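Local coordinates for methyltransferase domain-containing protein (Pyrococcus horikoshii, PDB 1VE3), which binds S-adenosylmethionine and is probably a SAM-dependent methyltransferase of undetermined substrate, at residues 12-16 with 49-54; 53-57 with 83-89. All coordinates share one frame; numbering follows the deposited sequence.

From the N terminus, the chain leaves helix 4-9, runs through the loop 12-16 and helix 19-34, crosses strand 41-45 and returns at 49-54, where interaction 1 closes the first circuit beside S-adenosylmethionine. Interaction 2 starts on the same helix, 51-58, and closes a second circuit after strand 62-67 and helix 70-82, at the turn 83-87 and the start of edge strand 88-91. The two circuits follow one another and overlap at Ser53 and Phe54. Side chains also meet between the contacts, Ile16 CG2 lying 3.4 Å from Arg83 NH2. Together they tie the N-terminal cofactor loop, through helix 51-58, to the edge of the Rossmann-like sheet.

Interaction 1 (12-16 with 49-54); sequences TYTDI and VGGFSF. With SAM (S-adenosylmethionine), chain C.
Ile16 reaches across to Val49 and the start of helix 51-58. Its CB carries CG1 beside the backbone N (chi1 -63°), and CG1 presses on Val49 CG2 at 3.4 Å, closer than carbons normally pack, as the two side chains run antiparallel alongside each other. With chi2 extended, CD1 goes on beyond Val49 to lie 3.3 Å from Val49 O and then meets the edge of the Phe54 ring, in its plane, at CE2 (3.6 Å). Gly50, the N-cap, has a positive phi at which a side chain would jam against the preceding carbonyl. The other Val49 branch, CG1, rests on Thr14 O at 3.5 Å. No direct hydrogen bond joins the segments. Instead one water accepts from Val49 N (2.8 Å) and also lies within bonding distance of Tyr13 O and the cofactor carboxylate O, linking both loops to the methionine end of S-adenosylmethionine. Tyr13 lays one ring face under the cofactor methyl, CE standing 3.2 Å above the plane and nearer the ring's periphery than its middle, while Thr12 CG2 sits over the centre of the opposite face. Phe52 CE2 comes within 3.7 Å of cofactor OXT. Segment 49-54 belongs to the glycine-rich turn that follows strand 41-45, the first strand of the Rossmann-like methyltransferase fold. Helix 19-34 packs on Tyr13, Val49 and Phe52, helix 70-82 on Thr14, Ile16 and Phe54, and strand 104-110 on Phe52.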
loop_
_atom_site.group_PDB
_atom_site.type_symbol
_atom_site.label_atom_id
_atom_site.label_comp_id
_atom_site.label_asym_id
_atom_site.label_seq_id
_atom_site.Cartn_x
_atom_site.Cartn_y
_atom_site.Cartn_z
ATOM N N THR A 12 -2.738 7.668 -3.452
ATOM C CA THR A 12 -3.584 6.506 -3.722
ATOM C C THR A 12 -3.739 6.096 -5.188
ATOM O O THR A 12 -3.756 4.912 -5.505
ATOM C CB THR A 12 -4.998 6.713 -3.148
ATOM O OG1 THR A 12 -4.897 7.254 -1.826
ATOM C CG2 THR A 12 -5.740 5.389 -3.081
ATOM N N TYR A 13 -3.840 7.063 -6.086
ATOM C CA TYR A 13 -4.026 6.723 -7.486
ATOM C C TYR A 13 -2.911 7.226 -8.396
ATOM O O TYR A 13 -2.974 7.052 -9.618
ATOM C CB TYR A 13 -5.374 7.272 -7.953
ATOM C CG TYR A 13 -6.527 6.891 -7.041
ATOM C CD1 TYR A 13 -7.050 5.592 -7.045
ATOM C CD2 TYR A 13 -7.102 7.832 -6.190
ATOM C CE1 TYR A 13 -8.129 5.246 -6.223
ATOM C CE2 TYR A 13 -8.175 7.499 -5.364
ATOM C CZ TYR A 13 -8.682 6.209 -5.387
ATOM O OH TYR A 13 -9.740 5.889 -4.574
ATOM N N THR A 14 -1.880 7.829 -7.809
ATOM C CA THR A 14 -0.793 8.366 -8.615
ATOM C C THR A 14 0.611 7.904 -8.262
ATOM O O THR A 14 1.511 8.022 -9.082
ATOM C CB THR A 14 -0.822 9.906 -8.605
ATOM O OG1 THR A 14 -0.811 10.378 -7.251
ATOM C CG2 THR A 14 -2.079 10.408 -9.298
ATOM N N ASP A 15 0.798 7.364 -7.061
ATOM C CA ASP A 15 2.117 6.897 -6.636
ATOM C C ASP A 15 2.129 5.386 -6.441
ATOM O O ASP A 15 1.884 4.883 -5.343
ATOM C CB ASP A 15 2.527 7.596 -5.335
ATOM C CG ASP A 15 3.933 7.229 -4.894
ATOM O OD1 ASP A 15 4.558 6.350 -5.522
ATOM O OD2 ASP A 15 4.407 7.824 -3.909
ATOM N N ILE A 16 2.437 4.672 -7.521
ATOM C CA ILE A 16 2.465 3.212 -7.533
ATOM C C ILE A 16 3.285 2.575 -6.421
ATOM O O ILE A 16 3.035 1.430 -6.058
ATOM C CB ILE A 16 2.973 2.674 -8.902
ATOM C CG1 ILE A 16 1.999 3.084 -10.013
ATOM C CG2 ILE A 16 3.078 1.155 -8.869
ATOM C CD1 ILE A 16 2.427 2.643 -11.407
ATOM N N VAL A 49 -2.031 5.703 -13.406
ATOM C CA VAL A 49 -0.592 5.606 -13.615
ATOM C C VAL A 49 -0.112 4.210 -14.031
ATOM O O VAL A 49 1.091 3.950 -14.100
ATOM C CB VAL A 49 0.197 6.121 -12.362
ATOM C CG1 VAL A 49 -0.061 7.617 -12.184
ATOM C CG2 VAL A 49 -0.221 5.378 -11.118
ATOM N N GLY A 50 -1.063 3.319 -14.313
ATOM C CA GLY A 50 -0.731 1.980 -14.777
ATOM C C GLY A 50 -0.394 0.893 -13.770
ATOM O O GLY A 50 0.066 -0.187 -14.155
ATOM N N GLY A 51 -0.627 1.151 -12.489
ATOM C CA GLY A 51 -0.324 0.153 -11.484
ATOM C C GLY A 51 -0.906 -1.235 -11.728
ATOM O O GLY A 51 -0.198 -2.241 -11.617
ATOM N N PHE A 52 -2.193 -1.313 -12.056
ATOM C CA PHE A 52 -2.802 -2.621 -12.273
ATOM C C PHE A 52 -2.380 -3.242 -13.598
ATOM O O PHE A 52 -2.522 -4.441 -13.798
ATOM C CB PHE A 52 -4.329 -2.515 -12.163
ATOM C CG PHE A 52 -4.810 -2.381 -10.752
ATOM C CD1 PHE A 52 -4.970 -3.504 -9.951
ATOM C CD2 PHE A 52 -5.029 -1.127 -10.194
ATOM C CE1 PHE A 52 -5.339 -3.383 -8.613
ATOM C CE2 PHE A 52 -5.400 -0.996 -8.852
ATOM C CZ PHE A 52 -5.554 -2.125 -8.065
ATOM N N SER A 53 -1.852 -2.422 -14.495
ATOM C CA SER A 53 -1.386 -2.930 -15.774
ATOM C C SER A 53 -0.122 -3.754 -15.518
ATOM O O SER A 53 -0.050 -4.924 -15.884
ATOM C CB SER A 53 -1.087 -1.773 -16.728
ATOM O OG SER A 53 -2.280 -1.106 -17.100
ATOM N N PHE A 54 0.863 -3.140 -14.868
ATOM C CA PHE A 54 2.112 -3.823 -14.556
ATOM C C PHE A 54 1.828 -5.113 -13.797
ATOM O O PHE A 54 2.464 -6.137 -14.037
ATOM C CB PHE A 54 3.023 -2.907 -13.733
ATOM C CG PHE A 54 3.303 -1.591 -14.397
ATOM C CD1 PHE A 54 3.719 -1.550 -15.727
ATOM C CD2 PHE A 54 3.111 -0.393 -13.718
ATOM C CE1 PHE A 54 3.931 -0.340 -16.371
ATOM C CE2 PHE A 54 3.322 0.830 -14.355
ATOM C CZ PHE A 54 3.733 0.855 -15.688
HETATM N N SAM C . -7.808 2.496 -12.690
HETATM C CA SAM C . -6.998 3.503 -11.946
HETATM C C SAM C . -6.404 2.856 -10.698
HETATM O O SAM C . -5.251 3.165 -10.370
HETATM O OXT SAM C . -7.166 2.042 -10.089
HETATM C CB SAM C . -7.908 4.618 -11.540
HETATM C CG SAM C . -7.228 5.879 -11.332
HETATM S SD SAM C . -8.325 7.264 -10.825
HETATM C CE SAM C . -9.004 6.808 -9.357
HETATM C "C5'" SAM C . -9.522 7.416 -12.158
HETATM C "C4'" SAM C . -8.951 7.730 -13.636
HETATM O "O4'" SAM C . -10.074 7.805 -14.582
HETATM C "C3'" SAM C . -8.317 9.106 -13.768
HETATM O "O3'" SAM C . -6.890 8.652 -13.987
HETATM C "C2'" SAM C . -8.737 9.758 -15.039
HETATM O "O2'" SAM C . -7.874 10.446 -15.890
HETATM C "C1'" SAM C . -9.588 8.584 -15.654
HETATM N N9 SAM C . -10.691 9.065 -16.496
HETATM C C8 SAM C . -11.719 9.978 -16.267
HETATM N N7 SAM C . -12.523 10.138 -17.290
HETATM C C5 SAM C . -12.022 9.307 -18.243
HETATM C C6 SAM C . -12.409 8.980 -19.616
HETATM N N6 SAM C . -13.473 9.539 -20.217
HETATM N N1 SAM C . -11.645 8.046 -20.348
HETATM C C2 SAM C . -10.552 7.454 -19.769
HETATM N N3 SAM C . -10.106 7.688 -18.504
HETATM C C4 SAM C . -10.881 8.627 -17.778
HETATM O O HOH W 1 -3.455 4.818 -11.213
#

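Interaction 2 (53-57 with 83-89)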
loop_
_atom_site.group_PDB
_atom_site.type_symbol
_atom_site.label_atom_id
_atom_site.label_comp_id
_atom_site.label_asym_id
_atom_site.label_seq_id
_atom_site.Cartn_x
_atom_site.Cartn_y
_atom_site.Cartn_z
ATOM N N SER A 53 -1.852 -2.422 -14.495
ATOM C CA SER A 53 -1.386 -2.930 -15.774
ATOM C C SER A 53 -0.122 -3.754 -15.518
ATOM O O SER A 53 -0.050 -4.924 -15.884
ATOM C CB SER A 53 -1.087 -1.773 -16.728
ATOM O OG SER A 53 -2.280 -1.106 -17.100
ATOM N N PHE A 54 0.863 -3.140 -14.868
ATOM C CA PHE A 54 2.112 -3.823 -14.556
ATOM C C PHE A 54 1.828 -5.113 -13.797
ATOM O O PHE A 54 2.464 -6.137 -14.037
ATOM C CB PHE A 54 3.023 -2.907 -13.733
ATOM C CG PHE A 54 3.303 -1.591 -14.397
ATOM C CD1 PHE A 54 3.719 -1.550 -15.727
ATOM C CD2 PHE A 54 3.111 -0.393 -13.718
ATOM C CE1 PHE A 54 3.931 -0.340 -16.371
ATOM C CE2 PHE A 54 3.322 0.830 -14.355
ATOM C CZ PHE A 54 3.733 0.855 -15.688
ATOM N N LEU A 55 0.868 -5.069 -12.884
ATOM C CA LEU A 55 0.520 -6.264 -12.123
ATOM C C LEU A 55 0.080 -7.397 -13.054
ATOM O O LEU A 55 0.549 -8.530 -12.929
ATOM C CB LEU A 55 -0.603 -5.965 -11.134
ATOM C CG LEU A 55 -1.124 -7.188 -10.385
ATOM C CD1 LEU A 55 -0.019 -7.737 -9.499
ATOM C CD2 LEU A 55 -2.345 -6.808 -9.557
ATOM N N LEU A 56 -0.825 -7.095 -13.983
ATOM C CA LEU A 56 -1.312 -8.107 -14.916
ATOM C C LEU A 56 -0.215 -8.557 -15.868
ATOM O O LEU A 56 -0.109 -9.741 -16.189
ATOM C CB LEU A 56 -2.507 -7.584 -15.724
ATOM C CG LEU A 56 -3.847 -7.410 -14.996
ATOM C CD1 LEU A 56 -4.941 -7.104 -16.020
ATOM C CD2 LEU A 56 -4.191 -8.680 -14.229
ATOM N N GLU A 57 0.595 -7.607 -16.322
ATOM C CA GLU A 57 1.692 -7.916 -17.229
ATOM C C GLU A 57 2.648 -8.936 -16.614
ATOM O O GLU A 57 3.191 -9.783 -17.320
ATOM C CB GLU A 57 2.472 -6.650 -17.577
ATOM C CG GLU A 57 3.703 -6.921 -18.429
ATOM C CD GLU A 57 4.654 -5.747 -18.465
ATOM O OE1 GLU A 57 5.105 -5.317 -17.381
ATOM O OE2 GLU A 57 4.958 -5.255 -19.572
ATOM N N ARG A 83 10.410 0.145 -14.825
ATOM C CA ARG A 83 10.138 -1.262 -14.561
ATOM C C ARG A 83 10.398 -2.116 -15.792
ATOM O O ARG A 83 10.208 -3.330 -15.759
ATOM C CB ARG A 83 8.690 -1.464 -14.097
ATOM C CG ARG A 83 8.403 -0.919 -12.709
ATOM C CD ARG A 83 7.115 -1.487 -12.156
ATOM N NE ARG A 83 6.874 -1.054 -10.785
ATOM C CZ ARG A 83 5.851 -1.466 -10.044
ATOM N NH1 ARG A 83 4.976 -2.328 -10.545
ATOM N NH2 ARG A 83 5.697 -1.010 -8.807
ATOM N N GLU A 84 10.841 -1.479 -16.873
ATOM C CA GLU A 84 11.112 -2.192 -18.115
ATOM C C GLU A 84 9.897 -3.037 -18.487
ATOM O O GLU A 84 9.970 -4.259 -18.579
ATOM C CB GLU A 84 12.363 -3.063 -17.954
ATOM C CG GLU A 84 13.656 -2.254 -17.999
ATOM C CD GLU A 84 14.882 -3.053 -17.590
ATOM O OE1 GLU A 84 16.010 -2.580 -17.864
ATOM O OE2 GLU A 84 14.722 -4.139 -16.989
ATOM N N SER A 85 8.780 -2.350 -18.696
ATOM C CA SER A 85 7.512 -2.976 -19.038
ATOM C C SER A 85 7.166 -2.773 -20.508
ATOM O O SER A 85 7.532 -1.759 -21.109
ATOM C CB SER A 85 6.401 -2.383 -18.167
ATOM O OG SER A 85 5.141 -2.950 -18.473
ATOM N N ASN A 86 6.453 -3.741 -21.075
ATOM C CA ASN A 86 6.038 -3.681 -22.472
ATOM C C ASN A 86 4.576 -3.265 -22.612
ATOM O O ASN A 86 3.994 -3.364 -23.693
ATOM C CB ASN A 86 6.250 -5.038 -23.146
ATOM C CG ASN A 86 7.714 -5.401 -23.269
ATOM O OD1 ASN A 86 8.495 -4.675 -23.887
ATOM N ND2 ASN A 86 8.094 -6.530 -22.682
ATOM N N VAL A 87 3.984 -2.806 -21.515
ATOM C CA VAL A 87 2.596 -2.360 -21.533
ATOM C C VAL A 87 2.508 -1.060 -22.323
ATOM O O VAL A 87 3.260 -0.120 -22.066
ATOM C CB VAL A 87 2.061 -2.102 -20.106
ATOM C CG1 VAL A 87 0.637 -1.575 -20.173
ATOM C CG2 VAL A 87 2.115 -3.380 -19.291
ATOM N N GLU A 88 1.596 -1.015 -23.289
ATOM C CA GLU A 88 1.414 0.177 -24.105
ATOM C C GLU A 88 0.325 1.076 -23.543
ATOM O O GLU A 88 -0.825 0.659 -23.394
ATOM C CB GLU A 88 1.050 -0.184 -25.544
ATOM C CG GLU A 88 0.614 1.036 -26.350
ATOM C CD GLU A 88 0.376 0.740 -27.816
ATOM O OE1 GLU A 88 -0.433 -0.164 -28.125
ATOM O OE2 GLU A 88 0.997 1.423 -28.657
ATOM N N PHE A 89 0.696 2.314 -23.246
ATOM C CA PHE A 89 -0.242 3.284 -22.712
ATOM C C PHE A 89 -0.674 4.244 -23.803
ATOM O O PHE A 89 0.152 4.765 -24.555
ATOM C CB PHE A 89 0.396 4.046 -21.553
ATOM C CG PHE A 89 0.667 3.189 -20.361
ATOM C CD1 PHE A 89 -0.384 2.681 -19.606
ATOM C CD2 PHE A 89 1.970 2.857 -20.009
ATOM C CE1 PHE A 89 -0.139 1.853 -18.514
ATOM C CE2 PHE A 89 2.226 2.029 -18.918
ATOM C CZ PHE A 89 1.173 1.526 -18.171
#
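Helix 53-57 faces the turn 83-87 and the first residues of strand 88-91, with CA atoms 7.0 Å apart at Ser53 and Val87. Glu84, at positive phi just after helix 70-82, completes a Schellman motif, after which the chain passes alongside the helical face carrying Ser53, Phe54 and Glu57. Glu57 sends its CG anti to the backbone N (chi1 175°) and stays extended, bringing OE2 to Asn86 N at 2.6 Å; that N-H arrives nearly along the C-O axis, and the bond bends to 145°. Ser85 OG also lies by this carboxylate, but its placement is less certain. With alanine at position 57, Asn86 N would probably lose its carboxylate acceptor and the turn its polar tie to the helix. Val87 CG2 packs on Glu57 CB at 3.7 Å, and Val87 CG1 on Ser53 CB. Phe54 meets Phe89 obliquely, planes 78° apart, CZ to CZ 3.6 Å. Arg83 NH1 approaches Phe54 CB, while its NE forms a salt bridge to Glu173 of the second subunit. Ser53 OG is hydrogen-bonded to Asp44 OD2, outside the contact. One carboxylate oxygen thus holds a backbone N-H at the partly exposed end, while Ser53, Phe54, Val87 and Phe89 pack through mainly apolar surfaces at the buried end.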